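PDB 3LAS: putative carbonic anhydrase from Streptococcus mutans, which probably catalyses the reversible interconversion of carbon dioxide and hydrogencarbonate as a zinc-dependent carbonic anhydrase of the beta class. Local coordinates for residues Gln97-Asn101 with Ala102-Glu106; Ile127-Ser130 with Val131-Asp134. All coordinates share one frame; numbering follows the deposited sequence. Where two conformers were deposited one is given.

How the contacts relate
Contacts 1 and 2 come in series along the chain, each at the start of a helix. Contact 1 runs from the loop after strand 85-91 into helix 101-112, and contact 2 spans the first two turns of the next helix, 127-140. Their centres are about 19 Å apart, yet I127 packs on Q97 in one of the two conformers of that glutamine, which also bonds through OE1 to the backbone N of the zinc ligand C94. The loop and the second helix thus meet near the zinc site, while the helices lead to different surroundings: contact 1 lies toward the second subunit of the dimer, whereas contact 2 lies against strands 85-91 and 149-155 of the central sheet.

Contact 1. Residues Gln97-Asn101 with Ala102-Glu106; sequences QTFTN and AEFTE
T100 and E103 close a capping box at the start of helix 101-112, with T100 as N-cap. The carboxylate of E103 turns back so that OE1 accepts from T100 N at 3.1 Å, the donor standing 44° out of the carboxylate plane. With its chain extended beyond CG, E103 crosses the T100 side chain at about a right angle. In return E103 N donates to T100 OG1 at 3.1 Å, although the position of this hydroxyl is less certain. T100 O accepts from F104 N at 2.9 Å.

One step on, N101 O is gripped twice from the same residue: T105 N and T105 OG1, at 2.9 and 2.8 Å, reach it from opposite faces of its carbonyl plane. ND2 of N101 donates to D120 OD1 and its OD1 accepts from F121 N, tying the helix start to the loop that follows the helix.

Next to the capping box the two phenyl rings meet obliquely, their planes 41° apart, with F99 CD1 3.6 Å from F104 CB. The F104 ring also meets that of F121 edge-to-face. Helix 101-112 follows strand 85-91 in the chain, and its start lies far from the centre of the subunit, where F99 packs on Q80 and F104 on V75 of the second subunit.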
# COMPACT_ATOMS: atom_id res chain seq x y z
N GLN A 97 8.18 13.71 -6.89
CA GLN A 97 9.21 14.67 -7.36
C GLN A 97 8.61 15.63 -8.33
O GLN A 97 9.30 16.50 -8.88
CB GLN A 97 10.32 13.94 -8.14
CG GLN A 97 10.97 12.98 -7.32
CD GLN A 97 11.95 12.10 -8.02
OE1 GLN A 97 11.60 11.18 -8.75
NE2 GLN A 97 13.21 12.36 -7.78
N THR A 98 7.32 15.57 -8.62
CA THR A 98 6.71 16.40 -9.68
C THR A 98 5.95 17.59 -9.25
O THR A 98 5.41 18.30 -10.09
CB THR A 98 5.81 15.53 -10.57
OG1 THR A 98 4.61 15.15 -9.88
CG2 THR A 98 6.57 14.28 -11.10
N PHE A 99 5.88 17.80 -7.94
CA PHE A 99 5.13 18.98 -7.40
C PHE A 99 5.75 19.45 -6.13
O PHE A 99 6.46 18.72 -5.44
CB PHE A 99 3.65 18.61 -7.23
CG PHE A 99 3.42 17.63 -6.11
CD1 PHE A 99 3.14 18.08 -4.80
CD2 PHE A 99 3.45 16.26 -6.34
CE1 PHE A 99 2.98 17.11 -3.78
CE2 PHE A 99 3.25 15.37 -5.35
CZ PHE A 99 3.08 15.75 -4.04
N THR A 100 5.43 20.70 -5.79
CA THR A 100 5.67 21.24 -4.43
C THR A 100 4.31 21.38 -3.73
O THR A 100 3.26 21.52 -4.32
CB THR A 100 6.33 22.65 -4.45
OG1 THR A 100 5.42 23.57 -5.02
CG2 THR A 100 7.60 22.59 -5.29
N ASN A 101 4.38 21.41 -2.38
CA ASN A 101 3.15 21.67 -1.68
C ASN A 101 2.50 22.96 -2.04
O ASN A 101 1.25 22.99 -2.19
CB ASN A 101 3.37 21.66 -0.14
CG ASN A 101 3.51 20.32 0.47
OD1 ASN A 101 2.88 19.32 0.01
ND2 ASN A 101 4.30 20.24 1.57
N ALA A 102 3.27 24.01 -2.21
CA ALA A 102 2.66 25.27 -2.55
C ALA A 102 1.96 25.27 -3.90
O ALA A 102 0.85 25.71 -4.00
CB ALA A 102 3.80 26.38 -2.51
N GLU A 103 2.58 24.68 -4.88
CA GLU A 103 2.00 24.68 -6.25
C GLU A 103 0.76 23.75 -6.22
O GLU A 103 -0.29 24.07 -6.77
CB GLU A 103 2.97 23.97 -7.25
CG GLU A 103 4.35 24.56 -7.49
CD GLU A 103 5.27 23.67 -8.37
OE1 GLU A 103 5.17 22.34 -8.35
OE2 GLU A 103 6.07 24.33 -9.07
N PHE A 104 0.87 22.60 -5.52
CA PHE A 104 -0.22 21.61 -5.59
C PHE A 104 -1.42 22.14 -4.83
O PHE A 104 -2.54 22.04 -5.25
CB PHE A 104 0.27 20.31 -5.04
CG PHE A 104 -0.68 19.20 -5.28
CD1 PHE A 104 -1.02 18.35 -4.27
CD2 PHE A 104 -1.17 18.86 -6.55
CE1 PHE A 104 -1.83 17.24 -4.47
CE2 PHE A 104 -2.01 17.71 -6.73
CZ PHE A 104 -2.37 16.95 -5.66
N THR A 105 -1.19 22.84 -3.71
CA THR A 105 -2.32 23.27 -2.90
C THR A 105 -2.97 24.45 -3.64
O THR A 105 -4.20 24.57 -3.62
CB THR A 105 -1.92 23.49 -1.32
OG1 THR A 105 -0.98 24.48 -1.41
CG2 THR A 105 -1.40 22.22 -0.72
N GLU A 106 -2.21 25.23 -4.42
CA GLU A 106 -2.91 26.25 -5.25
C GLU A 106 -3.80 25.58 -6.31
O GLU A 106 -4.94 26.06 -6.59
CB GLU A 106 -1.91 27.16 -5.95
CG GLU A 106 -1.28 28.20 -5.02
CD GLU A 106 -2.35 28.93 -4.21
OE1 GLU A 106 -3.20 29.64 -4.84
OE2 GLU A 106 -2.34 28.77 -2.95

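Contact 2. Residues Ile127-Ser130 with Val131-Asp134; sequences IEES and VRED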
# COMPACT_ATOMS: atom_id res chain seq x y z
N ILE A 127 15.95 11.49 -4.04
CA ILE A 127 15.39 10.17 -3.69
C ILE A 127 16.10 9.56 -2.51
O ILE A 127 15.50 9.02 -1.57
CB ILE A 127 15.33 9.17 -4.84
CG1 ILE A 127 14.66 9.76 -6.09
CG2 ILE A 127 14.51 7.99 -4.44
CD1 ILE A 127 14.99 8.74 -7.34
N GLU A 128 17.44 9.55 -2.52
CA GLU A 128 18.20 8.95 -1.42
C GLU A 128 17.87 9.60 -0.15
O GLU A 128 17.72 8.95 0.92
CB GLU A 128 19.71 8.96 -1.72
CG GLU A 128 20.10 8.14 -2.86
CD GLU A 128 19.92 8.69 -4.23
OE1 GLU A 128 19.36 9.77 -4.43
OE2 GLU A 128 20.39 8.03 -5.22
N GLU A 129 17.78 10.95 -0.16
CA GLU A 129 17.48 11.61 1.07
C GLU A 129 16.08 11.31 1.56
O GLU A 129 15.87 11.21 2.79
CB GLU A 129 17.59 13.17 0.98
CG GLU A 129 19.01 13.71 0.86
CD GLU A 129 19.95 13.27 2.00
OE1 GLU A 129 19.61 12.90 3.10
OE2 GLU A 129 21.07 13.35 1.68
N SER A 130 15.11 11.15 0.66
CA SER A 130 13.78 10.79 1.06
C SER A 130 13.74 9.43 1.79
O SER A 130 12.99 9.26 2.74
CB SER A 130 12.83 10.83 -0.11
OG SER A 130 12.99 9.74 -1.04
N VAL A 131 14.56 8.50 1.34
CA VAL A 131 14.65 7.18 1.99
C VAL A 131 15.25 7.37 3.37
O VAL A 131 14.74 6.84 4.36
CB VAL A 131 15.48 6.24 1.13
CG1 VAL A 131 15.73 4.90 1.89
CG2 VAL A 131 14.78 5.90 -0.17
N ARG A 132 16.33 8.12 3.49
CA ARG A 132 16.97 8.32 4.80
C ARG A 132 16.00 9.04 5.75
O ARG A 132 15.94 8.70 6.95
CB ARG A 132 18.19 9.20 4.67
CG ARG A 132 19.28 8.54 3.91
CD ARG A 132 20.54 9.51 3.81
NE ARG A 132 21.46 8.78 2.91
CZ ARG A 132 21.88 9.19 1.75
NH1 ARG A 132 21.67 10.39 1.30
NH2 ARG A 132 22.61 8.36 1.04
N GLU A 133 15.23 10.01 5.27
CA GLU A 133 14.29 10.71 6.15
C GLU A 133 13.20 9.73 6.66
O GLU A 133 12.83 9.77 7.85
CB GLU A 133 13.66 11.86 5.39
CG GLU A 133 12.56 12.58 6.09
CD GLU A 133 11.95 13.72 5.22
OE1 GLU A 133 11.98 13.56 3.98
OE2 GLU A 133 11.50 14.77 5.82
N ASP A 134 12.71 8.84 5.78
CA ASP A 134 11.64 7.93 6.21
C ASP A 134 12.18 6.88 7.17
O ASP A 134 11.50 6.53 8.19
CB ASP A 134 11.01 7.30 4.94
CG ASP A 134 10.06 8.25 4.30
OD1 ASP A 134 9.36 9.01 4.98
OD2 ASP A 134 9.90 8.19 3.10
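E133 N donates to E129 O at 2.8 Å, the shortest of four successive i to i+4 backbone bonds that wind the first turns of helix 127-140. V131 N to I127 O and R132 N to E128 O come before it, and D134 N to S130 O after it. I127 O probably has a second donor in the hydroxyl of S130, one residue short of the helical step, but the position of OG is uncertain.

The helix packs beside the mainly parallel sheet of the beta-class carbonic anhydrase fold. V131 holds CG2 beside its own backbone N and anti to its carbonyl carbon, which places this methyl 3.5 Å from I127 O, and its side chain rests on H90 of strand 85-91, as do those of I127 and S130.

On the outer side an i to i+3 salt bridge joins E129 to R132. OE2 of E129 lies at the edge of the guanidinium, near its plane, and is 3.0 Å from NH1; the bond is weak, with an N-H...O angle of only 129°. The two flat groups are 61° apart. E129 bends at chi2 (-57°) to bring its carboxylate over to the arginine, whereas R132 runs straight out from CG to NE, so that CD also passes 3.6 Å from E129 OE1. One face of the guanidinium rests on the previous turn, with E128 CB 3.9 Å from NH1. E129 also lies about 4 Å, measured from its side chain, from a bound magnesium ion, and its backbone N donates to OD1 of D126.

D134 forms a salt bridge with R65 and accepts from V66 N, and E133, in one of its two conformers, also reaches R65; I127 and E128 touch I154 of strand 149-155.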